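Local coordinates for protein pyruvate kinase (Toxoplasma gondii, PDB 3GG8) that catalyses the last step of glycolysis, transferring the phosphoryl group of phosphoenolpyruvate to ADP to give pyruvate and ATP, at residues Val263-Asp266 against Glu267-Glu271; Met276-Arg279 against Gly280-Gly283; Gln295-Met298 against Ile299-Asn303. One frame throughout, in Å; residues are numbered along the deposited sequence.

Contact 1 of 3, residues Val263-Asp266 against Glu267-Glu271; sequences VNFD and EILAE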
loop_
_atom_site.group_PDB
_atom_site.type_symbol
_atom_site.label_atom_id
_atom_site.label_comp_id
_atom_site.label_asym_id
_atom_site.label_seq_id
_atom_site.Cartn_x
_atom_site.Cartn_y
_atom_site.Cartn_z
ATOM N N VAL C 263 -25.078 -1.274 23.558
ATOM C CA VAL C 263 -25.506 -2.478 22.838
ATOM C C VAL C 263 -26.331 -2.142 21.586
ATOM O O VAL C 263 -26.245 -2.836 20.557
ATOM C CB VAL C 263 -26.255 -3.454 23.786
ATOM C CG1 VAL C 263 -26.984 -4.547 23.016
ATOM C CG2 VAL C 263 -25.282 -4.074 24.755
ATOM N N ASN C 264 -27.119 -1.078 21.656
ATOM C CA ASN C 264 -27.871 -0.675 20.485
ATOM C C ASN C 264 -27.211 0.444 19.679
ATOM O O ASN C 264 -27.874 1.038 18.821
ATOM C CB ASN C 264 -29.320 -0.324 20.858
ATOM C CG ASN C 264 -30.057 -1.491 21.496
ATOM O OD1 ASN C 264 -30.214 -2.546 20.890
ATOM N ND2 ASN C 264 -30.500 -1.307 22.722
ATOM N N PHE C 265 -25.916 0.703 19.919
ATOM C CA PHE C 265 -25.249 1.873 19.327
ATOM C C PHE C 265 -25.385 2.039 17.816
ATOM O O PHE C 265 -25.618 3.148 17.347
ATOM C CB PHE C 265 -23.764 1.987 19.711
ATOM C CG PHE C 265 -23.103 3.238 19.164
ATOM C CD1 PHE C 265 -23.334 4.482 19.754
ATOM C CD2 PHE C 265 -22.284 3.180 18.026
ATOM C CE1 PHE C 265 -22.742 5.650 19.224
ATOM C CE2 PHE C 265 -21.675 4.348 17.496
ATOM C CZ PHE C 265 -21.912 5.578 18.091
ATOM N N ASP C 266 -25.211 0.957 17.053
ATOM C CA ASP C 266 -25.197 1.055 15.592
ATOM C C ASP C 266 -26.546 1.502 15.024
ATOM O O ASP C 266 -26.597 2.354 14.138
ATOM C CB ASP C 266 -24.729 -0.258 14.964
ATOM C CG ASP C 266 -23.242 -0.530 15.216
ATOM O OD1 ASP C 266 -22.419 0.391 15.099
ATOM O OD2 ASP C 266 -22.885 -1.676 15.525
ATOM N N GLU C 267 -27.630 0.942 15.553
ATOM C CA GLU C 267 -28.975 1.326 15.144
ATOM C C GLU C 267 -29.310 2.749 15.637
ATOM O O GLU C 267 -29.958 3.525 14.919
ATOM C CB GLU C 267 -29.992 0.289 15.633
ATOM C CG GLU C 267 -31.396 0.351 14.971
ATOM C CD GLU C 267 -32.468 -0.464 15.738
ATOM O OE1 GLU C 267 -32.108 -1.174 16.713
ATOM O OE2 GLU C 267 -33.667 -0.376 15.381
ATOM N N ILE C 268 -28.855 3.099 16.840
ATOM C CA ILE C 268 -28.981 4.477 17.342
ATOM C C ILE C 268 -28.250 5.468 16.412
ATOM O O ILE C 268 -28.832 6.446 15.958
ATOM C CB ILE C 268 -28.468 4.605 18.794
ATOM C CG1 ILE C 268 -29.379 3.849 19.763
ATOM C CG2 ILE C 268 -28.323 6.076 19.208
ATOM C CD1 ILE C 268 -28.724 3.568 21.126
ATOM N N LEU C 269 -26.988 5.190 16.109
ATOM C CA LEU C 269 -26.220 6.044 15.220
ATOM C C LEU C 269 -26.885 6.208 13.852
ATOM O O LEU C 269 -26.917 7.314 13.314
ATOM C CB LEU C 269 -24.805 5.504 15.049
ATOM C CG LEU C 269 -23.848 6.214 14.092
ATOM C CD1 LEU C 269 -23.732 7.710 14.342
ATOM C CD2 LEU C 269 -22.463 5.534 14.173
ATOM N N ALA C 270 -27.395 5.110 13.289
ATOM C CA ALA C 270 -28.035 5.144 11.972
ATOM C C ALA C 270 -29.251 6.050 11.965
ATOM O O ALA C 270 -29.509 6.715 10.969
ATOM C CB ALA C 270 -28.420 3.729 11.499
ATOM N N GLU C 271 -30.001 6.078 13.066
ATOM C CA GLU C 271 -31.203 6.918 13.134
ATOM C C GLU C 271 -30.916 8.376 13.469
ATOM O O GLU C 271 -31.754 9.252 13.246
ATOM C CB GLU C 271 -32.202 6.357 14.153
ATOM C CG GLU C 271 -32.983 5.143 13.681
ATOM C CD GLU C 271 -33.862 5.418 12.472
ATOM O OE1 GLU C 271 -33.971 6.590 12.060
ATOM O OE2 GLU C 271 -34.449 4.451 11.923
#
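E267 sets its CB near N264 O in the first turn of helix 265-271, a short helix between strands 251-256 and 275-278 of the (beta/alpha)8 barrel. The rest of its chain runs out extended, and OE2 forms a salt bridge with R237 of helix 233-243, which also pairs with E271. I268 N binds N264 O at 3.0 Å. N264 occupies the N-cap position but makes no capping bond through its side chain; its ND2 donates to Q231 O instead. With I268 CG1 beside its own backbone N (chi1 -68°), that carbon comes to 3.3 Å from N264 O, and I268 CD1 reaches N264 CB at 3.9 Å. L269 N meets F265 O at 2.8 Å. L269 CB lies over one face of the F265 ring, 4.1 Å above the plane near the rim, and L269 CD2 comes past the rim to F265 CE2 at 3.6 Å. Helix 288-305 and strand 275-278 also pack on this pair. A270 N then bonds D266 O at 3.0 Å, and A270 CB lies 3.5 Å from that same D266 O.

Contact 2 of 3, residues Met276-Arg279 against Gly280-Gly283; sequences MIAR and GDLG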
loop_
_atom_site.group_PDB
_atom_site.type_symbol
_atom_site.label_atom_id
_atom_site.label_comp_id
_atom_site.label_asym_id
_atom_site.label_seq_id
_atom_site.Cartn_x
_atom_site.Cartn_y
_atom_site.Cartn_z
ATOM N N MET C 276 -23.623 12.130 21.281
ATOM C CA MET C 276 -22.915 12.694 22.421
ATOM C C MET C 276 -22.500 11.549 23.356
ATOM O O MET C 276 -23.339 10.752 23.791
ATOM C CB MET C 276 -23.760 13.760 23.133
ATOM C CG MET C 276 -23.062 14.389 24.337
ATOM S SD MET C 276 -24.011 15.597 25.257
ATOM C CE MET C 276 -24.500 16.777 23.978
ATOM N N ILE C 277 -21.196 11.433 23.601
ATOM C CA ILE C 277 -20.643 10.418 24.483
ATOM C C ILE C 277 -20.528 10.995 25.906
ATOM O O ILE C 277 -19.739 11.910 26.149
ATOM C CB ILE C 277 -19.244 9.959 23.984
ATOM C CG1 ILE C 277 -19.300 9.489 22.527
ATOM C CG2 ILE C 277 -18.622 8.885 24.927
ATOM C CD1 ILE C 277 -17.936 9.252 21.916
ATOM N N ALA C 278 -21.337 10.478 26.832
ATOM C CA ALA C 278 -21.316 10.916 28.226
ATOM C C ALA C 278 -20.462 9.951 29.036
ATOM O O ALA C 278 -20.989 8.994 29.628
ATOM C CB ALA C 278 -22.733 10.982 28.795
ATOM N N ARG C 279 -19.151 10.215 29.066
ATOM C CA ARG C 279 -18.179 9.343 29.737
ATOM C C ARG C 279 -18.462 9.113 31.207
ATOM O O ARG C 279 -18.403 7.985 31.656
ATOM C CB ARG C 279 -16.742 9.876 29.604
ATOM C CG ARG C 279 -16.155 9.829 28.205
ATOM C CD ARG C 279 -16.170 11.214 27.579
ATOM N NE ARG C 279 -15.517 12.216 28.423
ATOM C CZ ARG C 279 -14.201 12.396 28.504
ATOM N NH1 ARG C 279 -13.366 11.645 27.796
ATOM N NH2 ARG C 279 -13.716 13.344 29.300
ATOM N N GLY C 280 -18.741 10.178 31.955
ATOM C CA GLY C 280 -18.971 10.083 33.391
ATOM C C GLY C 280 -20.145 9.184 33.767
ATOM O O GLY C 280 -20.061 8.417 34.719
ATOM N N ASP C 281 -21.244 9.287 33.023
ATOM C CA ASP C 281 -22.395 8.400 33.224
ATOM C C ASP C 281 -22.071 6.959 32.810
ATOM O O ASP C 281 -22.434 6.010 33.521
ATOM C CB ASP C 281 -23.615 8.942 32.496
ATOM C CG ASP C 281 -23.854 10.417 32.803
ATOM O OD1 ASP C 281 -23.259 11.266 32.118
ATOM O OD2 ASP C 281 -24.613 10.740 33.751
ATOM N N LEU C 282 -21.345 6.798 31.699
ATOM C CA LEU C 282 -20.946 5.466 31.227
ATOM C C LEU C 282 -20.085 4.756 32.281
ATOM O O LEU C 282 -20.167 3.538 32.439
ATOM C CB LEU C 282 -20.196 5.554 29.888
ATOM C CG LEU C 282 -21.025 5.620 28.612
ATOM C CD1 LEU C 282 -20.220 6.110 27.417
ATOM C CD2 LEU C 282 -21.648 4.243 28.344
ATOM N N GLY C 283 -19.277 5.539 33.001
ATOM C CA GLY C 283 -18.431 5.034 34.082
ATOM C C GLY C 283 -19.200 4.624 35.324
ATOM O O GLY C 283 -18.620 4.014 36.237
#
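R279, A278 and L282 form the turn by which strand 275-278, sixth strand of the (beta/alpha)8 barrel, passes directly into the short helix 279-282. The turn stands at the C-terminal end of the strand, the end of the barrel where enzymes of this fold, pyruvate kinases among them, carry their active site. R279 O accepts the bond from G283 N at 2.9 Å. The R279 side chain leaves the turn: bends at chi2 (103°) and chi3 bring its guanidinium group to D332, with which NH2 forms a salt bridge, and to T313 O; R327 of the second subunit, a like charge, comes close to R279 NH2. A278, at the N-cap position, contributes its carbonyl. Its O takes the bond from L282 N at 3.0 Å. The leucine then curls over the same oxygen, L282 CG standing 3.5 Å and L282 CD1 3.7 Å from A278 O. Beyond it, L282 CD1 touches I277 CG2 at 4.1 Å, the two side chains meeting at a slant, and both also pack on M298 of helix 288-305. The methyl group of A278 faces D281. The carboxylates of D281 and E257 stand close together, consistent with the acidic pair that binds the divalent metal in pyruvate kinases. On the other branch, D281 OD1 lies 3.4 Å from A278 CB.

Contact 3 of 3, residues Gln295-Met298 against Ile299-Asn303; sequences QKMM and IAKCN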
loop_
_atom_site.group_PDB
_atom_site.type_symbol
_atom_site.label_atom_id
_atom_site.label_comp_id
_atom_site.label_asym_id
_atom_site.label_seq_id
_atom_site.Cartn_x
_atom_site.Cartn_y
_atom_site.Cartn_z
ATOM N N GLN C 295 -15.524 4.844 24.184
ATOM C CA GLN C 295 -15.396 6.188 23.589
ATOM C C GLN C 295 -14.734 6.091 22.212
ATOM O O GLN C 295 -15.274 6.599 21.218
ATOM C CB GLN C 295 -14.581 7.134 24.492
ATOM C CG GLN C 295 -14.062 8.386 23.775
ATOM C CD GLN C 295 -13.400 9.371 24.700
ATOM O OE1 GLN C 295 -13.847 9.571 25.836
ATOM N NE2 GLN C 295 -12.331 10.013 24.222
ATOM N N LYS C 296 -13.572 5.431 22.176
ATOM C CA LYS C 296 -12.778 5.249 20.970
ATOM C C LYS C 296 -13.570 4.626 19.849
ATOM O O LYS C 296 -13.516 5.100 18.709
ATOM C CB LYS C 296 -11.576 4.340 21.249
ATOM C CG LYS C 296 -10.343 5.094 21.641
ATOM C CD LYS C 296 -9.110 4.158 21.775
ATOM C CE LYS C 296 -7.798 4.962 21.626
ATOM N NZ LYS C 296 -7.730 6.172 22.544
ATOM N N MET C 297 -14.272 3.546 20.189
ATOM C CA MET C 297 -15.118 2.803 19.267
ATOM C C MET C 297 -16.251 3.658 18.722
ATOM O O MET C 297 -16.523 3.614 17.531
ATOM C CB MET C 297 -15.651 1.525 19.948
ATOM C CG MET C 297 -16.802 0.755 19.246
ATOM S SD MET C 297 -18.503 1.070 19.838
ATOM C CE MET C 297 -18.465 0.554 21.549
ATOM N N MET C 298 -16.898 4.428 19.586
ATOM C CA MET C 298 -18.051 5.235 19.184
ATOM C C MET C 298 -17.655 6.433 18.327
ATOM O O MET C 298 -18.426 6.871 17.465
ATOM C CB MET C 298 -18.833 5.708 20.403
ATOM C CG MET C 298 -19.779 4.658 20.983
ATOM S SD MET C 298 -20.817 5.314 22.306
ATOM C CE MET C 298 -19.580 5.534 23.600
ATOM N N ILE C 299 -16.467 6.975 18.588
ATOM C CA ILE C 299 -15.949 8.100 17.815
ATOM C C ILE C 299 -15.577 7.582 16.422
ATOM O O ILE C 299 -15.939 8.185 15.413
ATOM C CB ILE C 299 -14.761 8.821 18.533
ATOM C CG1 ILE C 299 -15.277 9.656 19.714
ATOM C CG2 ILE C 299 -14.017 9.736 17.581
ATOM C CD1 ILE C 299 -14.186 10.206 20.641
ATOM N N ALA C 300 -14.906 6.440 16.375
ATOM C CA ALA C 300 -14.498 5.840 15.108
ATOM C C ALA C 300 -15.704 5.579 14.200
ATOM O O ALA C 300 -15.681 5.917 13.021
ATOM C CB ALA C 300 -13.722 4.574 15.362
ATOM N N LYS C 301 -16.757 4.999 14.771
ATOM C CA LYS C 301 -17.995 4.674 14.057
ATOM C C LYS C 301 -18.729 5.912 13.534
ATOM O O LYS C 301 -19.246 5.907 12.411
ATOM C CB LYS C 301 -18.927 3.855 14.962
ATOM C CG LYS C 301 -18.463 2.411 15.183
ATOM C CD LYS C 301 -19.332 1.726 16.242
ATOM C CE LYS C 301 -18.993 0.243 16.350
ATOM N NZ LYS C 301 -19.532 -0.507 15.198
ATOM N N CYS C 302 -18.780 6.957 14.358
ATOM C CA CYS C 302 -19.269 8.265 13.925
ATOM C C CYS C 302 -18.447 8.835 12.776
ATOM O O CYS C 302 -19.011 9.311 11.794
ATOM C CB CYS C 302 -19.305 9.254 15.101
ATOM S SG CYS C 302 -20.619 8.826 16.297
ATOM N N ASN C 303 -17.121 8.790 12.909
ATOM C CA ASN C 303 -16.225 9.260 11.866
ATOM C C ASN C 303 -16.516 8.569 10.531
ATOM O O ASN C 303 -16.687 9.232 9.514
ATOM C CB ASN C 303 -14.750 9.016 12.242
ATOM C CG ASN C 303 -14.227 9.965 13.327
ATOM O OD1 ASN C 303 -13.147 9.725 13.865
ATOM N ND2 ASN C 303 -14.975 11.031 13.656
#
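Q295 and I299 run alongside each other in the same direction, with Q295 CG 3.6 Å from I299 CD1. The glutamine chain is extended beyond CG, which carries its amide past the isoleucine to two polar partners: OE1 accepts from R279 NH1, and NE2 donates to a carboxylate oxygen of D339. Held at both ends, the amide has its rotation fixed. Behind it, Q295 O receives I299 N at 2.9 Å, and I299 CG1 packs next to the same oxygen. The isoleucine also reaches V309 and T311 of strand 309-312, and T311 is touched by Q295 as well.

K296 NZ makes a salt bridge with the other oxygen of D339, and the lysine chain packs on L338 of the second subunit. Its carbonyl stays in the contact: K296 O binds A300 N at 3.0 Å and has A300 CB 3.4 Å away. Both segments belong to helix 288-305, an outer helix of the (beta/alpha)8 barrel that links strands 275-278 and 309-312 in a beta-alpha-beta crossover.

M297 O accepts from K301 N at 3.1 Å, and K301 CG packs 3.3 Å from the same oxygen. Bent at chi2 (-98°) and again at chi3, the M297 chain brings its sulfur against the lysine methylenes, SD lying 3.6 Å from K301 CE, where the two chains cross obliquely. K301 goes on to a salt bridge from NZ to D266 OD1, and M297 also touches M21 of the second subunit.

The M298 side chain packs on F265. Its carbonyl is met by C302 N at 3.1 Å, while the C302 side chain packs against F265, L269 and I275.

Overall arrangement
Contacts 1, 2 and 3 follow in that order along the barrel domain and fall on consecutive pieces of the (beta/alpha)8 fold: helix 265-271, strand 275-278 with helix 279-282, then helix 288-305. Contact 3 touches both others: its centre is about 12 Å from that of contact 1, across a salt bridge and apolar packing, and about 13 Å from that of contact 2. Contacts 1 and 2 stay separate, about 16 Å apart between centres and about 6 Å at their nearest atoms. Adjacent outer helices are thus joined to each other, and helix 288-305 to the sixth strand, whose C-terminal end lies on the side of the barrel that carries the active site in this family.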